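Local coordinates for LPXTG-motif cell wall anchor domain protein (Mobiluncus mulieris, PDB 5U5O) that probably mediates cell adhesion at the bacterial surface, as part of a giant adhesin whose Ig-like domains carry internal disulfide, isopeptide and ester cross-links, at residues 31-36 and 97-102; 41-46 and 67-72; 123-128 and 149-154; 229-234 and 262-267; 250-255 and 281-286. One frame throughout, in Å; residues are numbered along the deposited sequence.

In the fold
Interactions 1, 2 and 3 lie in the T-Q ester bond domain with centres about 11 to 13 Å apart; interactions 4 and 5, about 14 Å apart, lie in the DUF5979 domain, more than 45 Å from the first three by their centres. All five are antiparallel and partly buried. Interactions 2 and 3 share a sheet, where strands 43-52 and 118-127 are neighbours, while interaction 1, from a separate sheet, packs on both through Met99 and Asp31. Its interior side is partly acidic, since Asp31 meets Glu124 of interaction 3; interactions 4 and 5 touch through valines and Ile230. Water bridges mark outer parts of interactions 1, 2, 4 and 5, and interaction 3 begins at a beta bulge.

Interaction 1 (31-36 and 97-102)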
# COMPACT_ATOMS: atom_id res chain seq x y z
N ASP A 31 -8.14 15.80 8.55
CA ASP A 31 -8.18 15.48 9.98
C ASP A 31 -9.32 16.30 10.59
O ASP A 31 -9.16 17.48 10.84
CB ASP A 31 -6.82 15.83 10.54
CG ASP A 31 -6.74 15.74 12.05
OD1 ASP A 31 -7.64 15.16 12.75
OD2 ASP A 31 -5.68 16.23 12.49
N THR A 32 -10.49 15.67 10.66
CA THR A 32 -11.65 16.32 11.25
C THR A 32 -11.54 16.19 12.77
O THR A 32 -11.54 15.09 13.30
CB THR A 32 -12.97 15.74 10.73
OG1 THR A 32 -13.02 15.93 9.32
CG2 THR A 32 -14.17 16.42 11.31
N VAL A 33 -11.40 17.34 13.42
CA VAL A 33 -11.14 17.40 14.87
C VAL A 33 -12.43 17.68 15.64
O VAL A 33 -13.19 18.56 15.32
CB VAL A 33 -10.10 18.49 15.14
CG1 VAL A 33 -9.78 18.52 16.64
CG2 VAL A 33 -8.83 18.25 14.30
N ARG A 34 -12.66 16.83 16.65
CA ARG A 34 -13.86 16.89 17.50
C ARG A 34 -13.42 17.30 18.91
O ARG A 34 -12.63 16.60 19.54
CB ARG A 34 -14.53 15.52 17.50
CG ARG A 34 -14.78 14.91 16.12
CD ARG A 34 -16.09 15.37 15.54
NE ARG A 34 -17.25 14.72 16.18
CZ ARG A 34 -18.52 14.90 15.82
NH1 ARG A 34 -18.81 15.69 14.79
NH2 ARG A 34 -19.52 14.30 16.46
N LEU A 35 -13.90 18.47 19.32
CA LEU A 35 -13.56 19.01 20.64
C LEU A 35 -14.72 18.78 21.59
O LEU A 35 -15.85 19.15 21.31
CB LEU A 35 -13.26 20.48 20.56
CG LEU A 35 -12.16 20.88 19.57
CD1 LEU A 35 -11.98 22.39 19.54
CD2 LEU A 35 -10.83 20.20 19.85
N TYR A 36 -14.43 18.16 22.75
CA TYR A 36 -15.46 17.68 23.70
C TYR A 36 -15.47 18.53 24.97
O TYR A 36 -14.42 18.68 25.57
CB TYR A 36 -15.21 16.23 24.08
CG TYR A 36 -15.05 15.31 22.90
CD1 TYR A 36 -16.02 15.26 21.91
CD2 TYR A 36 -13.95 14.51 22.78
CE1 TYR A 36 -15.89 14.42 20.82
CE2 TYR A 36 -13.78 13.67 21.67
CZ TYR A 36 -14.78 13.63 20.72
OH TYR A 36 -14.63 12.81 19.60
N THR A 97 -13.89 21.12 14.03
CA THR A 97 -13.09 21.90 13.08
C THR A 97 -12.25 20.91 12.29
O THR A 97 -12.47 19.71 12.38
CB THR A 97 -12.26 22.96 13.82
OG1 THR A 97 -11.62 23.81 12.86
CG2 THR A 97 -11.22 22.35 14.74
N GLU A 98 -11.35 21.40 11.44
CA GLU A 98 -10.52 20.48 10.66
C GLU A 98 -9.15 21.03 10.37
O GLU A 98 -8.94 22.25 10.40
CB GLU A 98 -11.21 20.11 9.35
CG GLU A 98 -11.44 21.27 8.41
CD GLU A 98 -12.20 20.86 7.17
OE1 GLU A 98 -13.43 20.69 7.25
OE2 GLU A 98 -11.55 20.69 6.11
N MET A 99 -8.22 20.13 10.08
CA MET A 99 -6.88 20.50 9.61
C MET A 99 -6.45 19.49 8.55
O MET A 99 -6.96 18.37 8.51
CB MET A 99 -5.85 20.58 10.73
CG MET A 99 -6.06 19.61 11.91
SD MET A 99 -4.62 19.46 13.00
CE MET A 99 -4.33 21.18 13.42
N ASP A 100 -5.55 19.91 7.67
CA ASP A 100 -5.00 19.04 6.64
C ASP A 100 -3.63 18.54 7.01
O ASP A 100 -2.80 19.29 7.53
CB ASP A 100 -4.88 19.80 5.32
CG ASP A 100 -6.22 20.04 4.64
OD1 ASP A 100 -7.24 19.39 4.95
OD2 ASP A 100 -6.20 20.83 3.65
N LEU A 101 -3.38 17.26 6.73
CA LEU A 101 -2.06 16.64 6.91
C LEU A 101 -1.63 16.06 5.56
O LEU A 101 -2.22 15.09 5.08
CB LEU A 101 -2.14 15.53 7.98
CG LEU A 101 -2.40 16.02 9.41
CD1 LEU A 101 -2.80 14.85 10.30
CD2 LEU A 101 -1.18 16.72 9.96
N THR A 102 -0.63 16.68 4.95
CA THR A 102 -0.22 16.34 3.60
C THR A 102 1.08 15.56 3.63
O THR A 102 2.07 16.00 4.19
CB THR A 102 -0.15 17.61 2.74
OG1 THR A 102 -1.47 18.17 2.67
CG2 THR A 102 0.33 17.31 1.34
O HOH W 1 -14.58 18.46 8.70
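Asp31 with Met99 and Val33 with Thr97 form the hydrogen-bonded pairs of an antiparallel ladder, and Thr32 faces Glu98 as the non-hydrogen-bonded pair between them. The two strand segments come within 4.5 Å of each other, and their directions differ by 147°, which records a marked twist. Four backbone bonds hold them, among them Asp31 N to Met99 O at 2.8 Å and Thr97 N to Val33 O at 3.0 Å.

The apolar contact is that of Met99 CG with Val33 CG2, 3.9 Å apart. A Met99 chi1 of 32°, off a staggered value, brings CG there.

The same turn packs a carboxylate on a thioether by van der Waals contact. The Met99 and Asp31 side chains run side by side in the same direction, with Asp31 OD2 3.5 Å from Met99 CG and 3.4 Å from Met99 SD, and Leu101 CD1 borders the same oxygen.

Polar contacts on the Thr32 and Glu98 face go through one water, which lies 3.0 Å from Thr32 OG1 and donates to Glu98 OE1 at 2.9 Å.

On the inner side, Asp31 OD2 also comes close to Glu124 OE1 of strand 118-127, and Thr7 touches Asp31. A carboxylate flanked by the Met99 sulfur and methylene and by one Leu101 methyl, and set next to a second acid, is consistent with the buried acidic site of a T-Q ester bond domain, whereas the water-bridged face has ordinary surface chemistry.

Interaction 2 (41-46 and 67-72); sequences GKTYAI and ATTVKV
A chi1 of 53° sets Ile46 CG1 between its backbone N and carbonyl carbon, and Thr68 on the partner strand puts its CG2 in the same position. The two side chains therefore run side by side, with Ile46 CG1 3.7 Å from Thr68 CG2. Lys71 is extended instead, with all four torsions near 180°. Its straight chain passes Thr43, where Lys71 CG lies 3.6 Å from Thr43 OG1, and brings Lys71 CE to 3.4 Å from Gly41 O; NZ has a weak bond to a water that donates to the same carbonyl oxygen.

The two segments belong to the beta hairpin of strands 43-52 and 64-71. Tyr44 with Val70 and Ile46 with Thr68 are its hydrogen-bonded pairs, and Ala45 faces Thr69 between them. Beyond the regular ladder, Gly41 N gives a straight bond to Val72 O, 2.8 Å at 174°, and Val72 N bonds to Lys42 O, so the pairing reaches back before the start of strand 43-52 and past the end of 64-71.

Val72 CG2 approaches the Tyr44 ring obliquely, 3.7 Å from Tyr44 CD1, while Val70 O lies at the ring edge, near its plane. The phenol OH hydrogen-bonds to Glu39 N, which fixes the far end of the ring. On this side of the hairpin Ile46 and Thr68 pack on Met99 of strand 94-104; on the reverse, Ala45 and Thr69 lie against Tyr132.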
# COMPACT_ATOMS: atom_id res chain seq x y z
N GLY A 41 -15.92 30.70 23.46
CA GLY A 41 -15.20 31.94 23.68
C GLY A 41 -13.74 31.81 24.04
O GLY A 41 -13.02 32.80 24.03
N LYS A 42 -13.29 30.62 24.43
CA LYS A 42 -11.88 30.40 24.68
C LYS A 42 -11.16 30.01 23.39
O LYS A 42 -11.74 29.39 22.50
CB LYS A 42 -11.67 29.33 25.76
CG LYS A 42 -12.18 29.77 27.15
CD LYS A 42 -11.53 29.07 28.34
CE LYS A 42 -10.17 29.66 28.72
NZ LYS A 42 -9.52 28.95 29.85
N THR A 43 -9.86 30.32 23.37
CA THR A 43 -8.99 30.03 22.24
C THR A 43 -8.01 28.93 22.62
O THR A 43 -7.13 29.14 23.43
CB THR A 43 -8.23 31.27 21.76
OG1 THR A 43 -9.18 32.26 21.38
CG2 THR A 43 -7.33 30.92 20.55
N TYR A 44 -8.16 27.79 21.98
CA TYR A 44 -7.33 26.62 22.18
C TYR A 44 -6.35 26.50 21.02
O TYR A 44 -6.57 27.08 19.92
CB TYR A 44 -8.19 25.36 22.16
CG TYR A 44 -9.20 25.32 23.28
CD1 TYR A 44 -10.41 26.00 23.18
CD2 TYR A 44 -8.99 24.56 24.42
CE1 TYR A 44 -11.34 25.98 24.22
CE2 TYR A 44 -9.93 24.51 25.45
CZ TYR A 44 -11.10 25.22 25.33
OH TYR A 44 -12.06 25.24 26.34
N ALA A 45 -5.26 25.79 21.24
CA ALA A 45 -4.39 25.35 20.14
C ALA A 45 -4.61 23.86 19.96
O ALA A 45 -4.73 23.09 20.91
CB ALA A 45 -2.92 25.64 20.43
N ILE A 46 -4.64 23.46 18.69
CA ILE A 46 -4.70 22.06 18.31
C ILE A 46 -3.52 21.68 17.44
O ILE A 46 -3.05 22.50 16.62
CB ILE A 46 -6.05 21.68 17.64
CG1 ILE A 46 -6.40 22.60 16.47
CG2 ILE A 46 -7.14 21.65 18.73
CD1 ILE A 46 -7.59 22.10 15.68
N ALA A 67 -0.60 22.51 12.97
CA ALA A 67 -1.04 23.11 14.25
C ALA A 67 -1.71 24.43 13.94
O ALA A 67 -1.40 25.06 12.93
CB ALA A 67 0.14 23.31 15.19
N THR A 68 -2.65 24.81 14.78
CA THR A 68 -3.40 26.07 14.62
C THR A 68 -4.10 26.43 15.92
O THR A 68 -4.10 25.63 16.86
CB THR A 68 -4.43 25.98 13.46
OG1 THR A 68 -5.01 27.27 13.21
CG2 THR A 68 -5.54 24.96 13.74
N THR A 69 -4.70 27.61 15.97
CA THR A 69 -5.54 28.02 17.08
C THR A 69 -6.99 28.03 16.64
O THR A 69 -7.29 28.25 15.45
CB THR A 69 -5.14 29.38 17.65
OG1 THR A 69 -5.01 30.32 16.59
CG2 THR A 69 -3.83 29.28 18.41
N VAL A 70 -7.88 27.77 17.60
CA VAL A 70 -9.33 27.69 17.37
C VAL A 70 -10.05 28.42 18.49
O VAL A 70 -9.87 28.09 19.67
CB VAL A 70 -9.82 26.23 17.40
CG1 VAL A 70 -11.34 26.18 17.30
CG2 VAL A 70 -9.18 25.40 16.30
N LYS A 71 -10.87 29.40 18.15
CA LYS A 71 -11.73 30.08 19.11
C LYS A 71 -13.08 29.41 19.02
O LYS A 71 -13.77 29.48 18.02
CB LYS A 71 -11.82 31.57 18.84
CG LYS A 71 -12.53 32.28 20.00
CD LYS A 71 -12.48 33.79 19.86
CE LYS A 71 -13.10 34.45 21.08
NZ LYS A 71 -12.99 35.92 20.99
N VAL A 72 -13.45 28.72 20.10
CA VAL A 72 -14.63 27.88 20.04
C VAL A 72 -15.89 28.73 20.04
O VAL A 72 -15.99 29.70 20.83
CB VAL A 72 -14.62 26.90 21.22
CG1 VAL A 72 -15.92 26.11 21.30
CG2 VAL A 72 -13.43 25.98 21.07
O HOH W 2 -14.06 35.46 23.95

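Interaction 3 (123-128 and 149-154)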
# COMPACT_ATOMS: atom_id res chain seq x y z
N TYR A 123 -2.62 11.39 15.16
CA TYR A 123 -2.59 11.74 16.60
C TYR A 123 -2.98 13.21 16.69
O TYR A 123 -2.71 13.99 15.77
CB TYR A 123 -1.17 11.54 17.11
CG TYR A 123 -0.81 10.12 17.52
CD1 TYR A 123 -1.48 8.99 17.02
CD2 TYR A 123 0.20 9.91 18.47
CE1 TYR A 123 -1.14 7.71 17.44
CE2 TYR A 123 0.54 8.63 18.88
CZ TYR A 123 -0.13 7.54 18.37
OH TYR A 123 0.22 6.28 18.79
N GLU A 124 -3.61 13.59 17.81
CA GLU A 124 -4.07 14.98 18.00
C GLU A 124 -3.88 15.39 19.46
O GLU A 124 -4.03 14.56 20.38
CB GLU A 124 -5.55 15.14 17.65
CG GLU A 124 -6.01 16.57 17.44
CD GLU A 124 -5.65 17.11 16.05
OE1 GLU A 124 -5.29 16.31 15.15
OE2 GLU A 124 -5.68 18.34 15.88
N GLN A 125 -3.52 16.65 19.67
CA GLN A 125 -3.47 17.21 21.03
C GLN A 125 -4.22 18.52 21.07
O GLN A 125 -4.25 19.30 20.08
CB GLN A 125 -2.04 17.39 21.51
CG GLN A 125 -1.16 16.14 21.38
CD GLN A 125 -0.61 15.97 19.96
OE1 GLN A 125 -0.16 16.93 19.35
NE2 GLN A 125 -0.68 14.75 19.42
N LEU A 126 -4.78 18.79 22.26
CA LEU A 126 -5.54 20.00 22.54
C LEU A 126 -4.87 20.75 23.68
O LEU A 126 -4.68 20.16 24.75
CB LEU A 126 -6.97 19.63 22.94
CG LEU A 126 -7.91 20.75 23.37
CD1 LEU A 126 -8.20 21.69 22.21
CD2 LEU A 126 -9.20 20.18 23.98
N TRP A 127 -4.61 22.04 23.50
CA TRP A 127 -3.89 22.88 24.45
C TRP A 127 -4.85 24.00 24.89
O TRP A 127 -5.43 24.70 24.05
CB TRP A 127 -2.63 23.49 23.83
CG TRP A 127 -1.56 22.52 23.45
CD1 TRP A 127 -1.53 21.73 22.34
CD2 TRP A 127 -0.32 22.29 24.13
NE1 TRP A 127 -0.38 21.00 22.31
CE2 TRP A 127 0.39 21.33 23.39
CE3 TRP A 127 0.25 22.80 25.31
CZ2 TRP A 127 1.65 20.86 23.78
CZ3 TRP A 127 1.50 22.34 25.70
CH2 TRP A 127 2.18 21.37 24.93
N ALA A 128 -5.01 24.16 26.20
CA ALA A 128 -5.85 25.25 26.72
C ALA A 128 -5.20 26.62 26.52
O ALA A 128 -3.98 26.74 26.42
CB ALA A 128 -6.16 25.06 28.19
N VAL A 149 -3.98 19.69 27.49
CA VAL A 149 -5.04 19.26 28.42
C VAL A 149 -5.75 17.99 27.96
O VAL A 149 -6.39 17.33 28.79
CB VAL A 149 -6.09 20.36 28.71
CG1 VAL A 149 -5.42 21.51 29.45
CG2 VAL A 149 -6.80 20.85 27.46
N ALA A 150 -5.63 17.63 26.68
CA ALA A 150 -6.18 16.37 26.21
C ALA A 150 -5.39 15.92 25.00
O ALA A 150 -4.88 16.75 24.24
CB ALA A 150 -7.64 16.53 25.84
N LYS A 151 -5.32 14.61 24.82
CA LYS A 151 -4.66 14.00 23.67
C LYS A 151 -5.52 12.88 23.14
O LYS A 151 -6.29 12.26 23.88
CB LYS A 151 -3.32 13.40 24.07
CG LYS A 151 -2.34 14.34 24.75
CD LYS A 151 -1.04 13.64 25.12
CE LYS A 151 -1.25 12.53 26.15
NZ LYS A 151 0.03 12.04 26.73
N HIS A 152 -5.32 12.60 21.86
CA HIS A 152 -5.84 11.42 21.19
C HIS A 152 -4.68 10.80 20.43
O HIS A 152 -4.53 10.97 19.20
CB HIS A 152 -7.02 11.79 20.30
CG HIS A 152 -7.82 10.62 19.82
ND1 HIS A 152 -7.34 9.75 18.86
CD2 HIS A 152 -9.07 10.20 20.12
CE1 HIS A 152 -8.26 8.84 18.60
NE2 HIS A 152 -9.32 9.09 19.36
N ASN A 153 -3.81 10.16 21.19
CA ASN A 153 -2.61 9.51 20.69
C ASN A 153 -2.83 8.00 20.74
O ASN A 153 -2.23 7.27 21.56
CB ASN A 153 -1.38 9.95 21.48
CG ASN A 153 -1.03 11.43 21.31
OD1 ASN A 153 -1.70 12.20 20.60
ND2 ASN A 153 0.05 11.84 21.96
N ASP A 154 -3.76 7.53 19.90
CA ASP A 154 -4.33 6.17 20.00
C ASP A 154 -3.95 5.38 18.73
O ASP A 154 -4.57 5.57 17.67
CB ASP A 154 -5.86 6.26 20.16
CG ASP A 154 -6.30 6.94 21.46
OD1 ASP A 154 -5.55 6.92 22.47
OD2 ASP A 154 -7.43 7.49 21.49
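Leu126 O is approached by two successive amides of segment 149-154: Val149 N at 2.9 Å, strongly bent at 123°, and Ala150 N at 3.3 Å. Both bonds are weak, so the carbonyl is shared between two donors. Val149 CG2 also leans on this oxygen, and its CG1 packs 3.8 Å from Ala128 CB. Further along, the pairing is firmer, with Leu126 N to Ala150 O and His152 N to Glu124 O both 2.8 Å long.

Two residues set opposite Leu126 make a classic beta bulge, with which the antiparallel pairing of strands 118-127 and 150-178 begins. At the other end Tyr123 lays one face of its ring on Asn153. The CA of Asn153 stands 3.5 Å from the ring centroid and only 9° off the normal, a CH-pi contact, while its CB comes to 3.4 Å from Tyr123 CD2. Asp154 N lies over the same face. A chi1 of -84° turns the Tyr123 ring to this position, and Tyr51 meets the ring edge-to-face.

On the other side of the pairing, Glu124 turns away from segment 149-154 to touch Val5 and Thr7, and His152 touches Gln160, consistent with the surroundings of a T-Q ester bond.

Interaction 4 (229-234 and 262-267)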
# COMPACT_ATOMS: atom_id res chain seq x y z
N THR A 229 11.01 -14.34 -11.86
CA THR A 229 11.75 -15.34 -12.63
C THR A 229 10.80 -16.46 -13.01
O THR A 229 9.89 -16.83 -12.26
CB THR A 229 12.99 -15.86 -11.89
OG1 THR A 229 12.61 -16.51 -10.66
CG2 THR A 229 13.96 -14.73 -11.57
N ILE A 230 11.03 -16.98 -14.21
CA ILE A 230 10.31 -18.13 -14.73
C ILE A 230 11.37 -19.18 -15.04
O ILE A 230 12.32 -18.90 -15.79
CB ILE A 230 9.56 -17.74 -16.04
CG1 ILE A 230 8.60 -16.59 -15.80
CG2 ILE A 230 8.79 -18.93 -16.59
CD1 ILE A 230 8.13 -15.91 -17.06
N SER A 231 11.18 -20.39 -14.54
CA SER A 231 12.13 -21.48 -14.70
C SER A 231 11.38 -22.70 -15.18
O SER A 231 10.46 -23.17 -14.50
CB SER A 231 12.77 -21.84 -13.35
OG SER A 231 13.40 -20.73 -12.75
N GLU A 232 11.75 -23.21 -16.35
CA GLU A 232 11.18 -24.45 -16.85
C GLU A 232 12.07 -25.63 -16.49
O GLU A 232 13.28 -25.52 -16.52
CB GLU A 232 11.04 -24.40 -18.38
CG GLU A 232 10.18 -25.52 -18.92
CD GLU A 232 9.93 -25.44 -20.41
OE1 GLU A 232 10.13 -24.37 -21.02
OE2 GLU A 232 9.49 -26.48 -20.92
N ASP A 233 11.46 -26.78 -16.22
CA ASP A 233 12.19 -28.02 -16.15
C ASP A 233 12.48 -28.51 -17.56
O ASP A 233 11.72 -29.28 -18.14
CB ASP A 233 11.39 -29.07 -15.35
CG ASP A 233 12.13 -30.38 -15.15
OD1 ASP A 233 13.21 -30.61 -15.74
OD2 ASP A 233 11.61 -31.20 -14.37
N VAL A 234 13.62 -28.08 -18.09
CA VAL A 234 13.94 -28.34 -19.49
C VAL A 234 14.21 -29.82 -19.71
O VAL A 234 13.77 -30.39 -20.72
CB VAL A 234 15.11 -27.47 -20.00
CG1 VAL A 234 15.43 -27.83 -21.45
CG2 VAL A 234 14.78 -26.00 -19.89
N ASN A 262 19.19 -21.33 -20.84
CA ASN A 262 18.06 -21.95 -21.51
C ASN A 262 17.02 -22.42 -20.49
O ASN A 262 17.35 -23.15 -19.55
CB ASN A 262 18.53 -23.11 -22.36
CG ASN A 262 17.43 -23.69 -23.21
OD1 ASN A 262 16.75 -22.97 -23.93
ND2 ASN A 262 17.25 -24.99 -23.15
N GLY A 263 15.79 -21.98 -20.69
CA GLY A 263 14.68 -22.33 -19.79
C GLY A 263 14.49 -21.39 -18.62
O GLY A 263 13.58 -21.62 -17.81
N GLU A 264 15.29 -20.33 -18.52
CA GLU A 264 15.23 -19.35 -17.43
C GLU A 264 14.95 -17.97 -17.99
O GLU A 264 15.65 -17.52 -18.92
CB GLU A 264 16.56 -19.30 -16.67
CG GLU A 264 16.97 -20.62 -16.03
CD GLU A 264 16.11 -20.99 -14.84
OE1 GLU A 264 15.47 -20.10 -14.23
OE2 GLU A 264 16.07 -22.19 -14.52
N ALA A 265 13.95 -17.28 -17.47
CA ALA A 265 13.64 -15.92 -17.88
C ALA A 265 13.53 -15.04 -16.67
O ALA A 265 13.21 -15.51 -15.55
CB ALA A 265 12.34 -15.89 -18.65
N VAL A 266 13.74 -13.76 -16.87
CA VAL A 266 13.53 -12.72 -15.87
C VAL A 266 12.69 -11.64 -16.52
O VAL A 266 12.98 -11.20 -17.65
CB VAL A 266 14.85 -12.12 -15.37
CG1 VAL A 266 14.59 -11.10 -14.26
CG2 VAL A 266 15.79 -13.21 -14.87
N VAL A 267 11.66 -11.16 -15.83
CA VAL A 267 10.78 -10.12 -16.35
C VAL A 267 10.38 -9.20 -15.20
O VAL A 267 10.24 -9.67 -14.05
CB VAL A 267 9.57 -10.76 -17.08
CG1 VAL A 267 8.69 -11.57 -16.14
CG2 VAL A 267 8.77 -9.73 -17.86
O HOH W 3 15.74 -24.32 -15.82
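Glu264 reaches across to Ser231, its non-hydrogen-bonded partner in the ladder, by a side chain that doubles back. From CB, chi1 of -60° sets CG beside the backbone N, and chi2 of -71° then swings CD over the partner strand, 3.8 Å from Ser231 CB. At the tip the two oxygens divide the work. OE1 takes a hydrogen bond from Ser231 OG on its syn side, 17° out of the carboxylate plane, at 2.6 Å; Ser231 is modelled in two conformers, so how constantly this bond is made is uncertain. OE2 accepts from a water that also donates to Glu232 O at 2.8 Å, so the carboxylate spans two residues of the facing strand.

The ladder below is regular: Ala265 N to Ile230 O is 2.8 Å, and Glu232 N to Gly263 O is 2.8 Å. Ile230 and Ala265 turn to the opposite face from Ser231 and Glu264, CB to CB 4.2 Å, and both meet Phe249. Val234 sets CG2 on the bare CA of Gly263, 3.7 Å away, and CG1 against ND2 of Asn262, whose amide hydrogen-bonds to Asp245 O and Val247 N.

Glu232 extends into the domain toward Lys175 and Asn288, a grouping consistent with the Lys-Asn-acid site of isopeptide-forming domains. Asp233 is the N-cap of helix 234-241, its OD1 holding Gly236 N. Strand 226-232 lies between 193-200, to which the Cys200-Cys228 disulfide joins it, and 264-269, which is followed outward by 258-261.

Interaction 5 (250-255 and 281-286)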
# COMPACT_ATOMS: atom_id res chain seq x y z
N THR A 250 8.95 -14.86 -25.09
CA THR A 250 8.51 -13.59 -25.67
C THR A 250 7.45 -12.99 -24.75
O THR A 250 6.92 -13.71 -23.90
CB THR A 250 7.90 -13.77 -27.07
OG1 THR A 250 6.86 -14.75 -27.01
CG2 THR A 250 8.96 -14.25 -28.05
N ALA A 251 7.20 -11.70 -24.86
CA ALA A 251 6.10 -11.06 -24.14
C ALA A 251 5.42 -10.07 -25.05
O ALA A 251 6.02 -9.57 -26.00
CB ALA A 251 6.61 -10.35 -22.89
N VAL A 252 4.15 -9.78 -24.77
CA VAL A 252 3.39 -8.79 -25.53
C VAL A 252 3.53 -7.41 -24.90
O VAL A 252 4.16 -7.23 -23.85
CB VAL A 252 1.91 -9.19 -25.70
CG1 VAL A 252 1.78 -10.54 -26.39
CG2 VAL A 252 1.16 -9.19 -24.39
N ASN A 253 3.00 -6.41 -25.62
CA ASN A 253 2.97 -5.01 -25.16
C ASN A 253 4.36 -4.39 -24.98
O ASN A 253 4.54 -3.44 -24.22
CB ASN A 253 2.09 -4.85 -23.89
CG ASN A 253 0.62 -5.03 -24.19
OD1 ASN A 253 0.15 -4.72 -25.28
ND2 ASN A 253 -0.13 -5.52 -23.21
N GLY A 254 5.35 -4.94 -25.69
CA GLY A 254 6.71 -4.40 -25.67
C GLY A 254 7.53 -4.67 -24.42
O GLY A 254 8.57 -4.07 -24.21
N VAL A 255 7.06 -5.58 -23.56
CA VAL A 255 7.77 -5.89 -22.33
C VAL A 255 8.98 -6.75 -22.68
O VAL A 255 8.85 -7.76 -23.37
CB VAL A 255 6.84 -6.64 -21.35
CG1 VAL A 255 7.62 -7.15 -20.13
CG2 VAL A 255 5.69 -5.74 -20.93
N ASN A 281 0.19 -5.86 -16.08
CA ASN A 281 -0.31 -7.22 -16.35
C ASN A 281 0.42 -7.80 -17.53
O ASN A 281 0.11 -7.51 -18.70
CB ASN A 281 -1.82 -7.23 -16.56
CG ASN A 281 -2.56 -6.72 -15.32
OD1 ASN A 281 -2.43 -7.29 -14.23
ND2 ASN A 281 -3.29 -5.63 -15.47
N VAL A 282 1.50 -8.50 -17.23
CA VAL A 282 2.46 -8.97 -18.21
C VAL A 282 2.02 -10.34 -18.71
O VAL A 282 1.51 -11.15 -17.90
CB VAL A 282 3.86 -9.02 -17.55
CG1 VAL A 282 4.88 -9.70 -18.44
CG2 VAL A 282 4.31 -7.64 -17.12
N GLU A 283 2.22 -10.59 -20.01
CA GLU A 283 1.91 -11.89 -20.59
C GLU A 283 3.12 -12.44 -21.33
O GLU A 283 3.58 -11.82 -22.32
CB GLU A 283 0.71 -11.78 -21.53
CG GLU A 283 -0.52 -11.12 -20.92
CD GLU A 283 -1.54 -10.75 -21.97
OE1 GLU A 283 -2.18 -11.66 -22.52
OE2 GLU A 283 -1.67 -9.55 -22.25
N VAL A 284 3.65 -13.56 -20.87
CA VAL A 284 4.83 -14.19 -21.46
C VAL A 284 4.44 -15.49 -22.11
O VAL A 284 3.56 -16.22 -21.63
CB VAL A 284 5.90 -14.43 -20.35
CG1 VAL A 284 7.05 -15.29 -20.85
CG2 VAL A 284 6.43 -13.12 -19.81
N THR A 285 5.06 -15.80 -23.26
CA THR A 285 4.93 -17.10 -23.87
C THR A 285 6.28 -17.78 -23.84
O THR A 285 7.30 -17.16 -24.20
CB THR A 285 4.41 -16.97 -25.31
OG1 THR A 285 3.09 -16.42 -25.26
CG2 THR A 285 4.35 -18.32 -26.03
N ALA A 286 6.30 -19.05 -23.41
CA ALA A 286 7.48 -19.89 -23.47
C ALA A 286 7.26 -20.87 -24.61
O ALA A 286 6.37 -21.72 -24.53
CB ALA A 286 7.66 -20.63 -22.17
O HOH W 4 7.64 -17.31 -27.26
O HOH W 5 3.16 -8.33 -21.45
O HOH W 6 0.49 -7.37 -21.46
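Thr250 and Thr285 form a hydrogen-bonded antiparallel pair, with Thr250 N to Thr285 O at 3.0 Å and Thr285 N to Thr250 O at 2.9 Å. Ala251 and Val284 follow as the non-hydrogen-bonded pair. One more bond, Val252 N to Glu283 O at 3.2 Å, closes the direct pairing; past it the chain curls into a type I' turn from Val252 to Val255. There a water takes over, donating to Val252 O and accepting from Glu283 N, 2.8 Å from each atom.

Ala251 CB lies 4.1 Å from Val284 CG2. With chi1 at 170°, Val284 brings its CG1 within 3.4 Å of Thr250 O. Val255, beyond the turn, comes back to the strand, its CG1 meeting Val282 CG1 at 4.1 Å. On the opposite face from Ala251, Thr250 and Thr285 lie side by side, and a second water joins Thr250 OG1 to Thr285 O. Another water links Asn253 ND2 with Asn281 O.

Inside, Val282 and Val284 pack on Leu171 of strand 150-178, which runs parallel to 281-291. The antiparallel ladder passing into a type I' turn ends strand 244-251 at the edge of what is probably an Ig-like beta-sandwich.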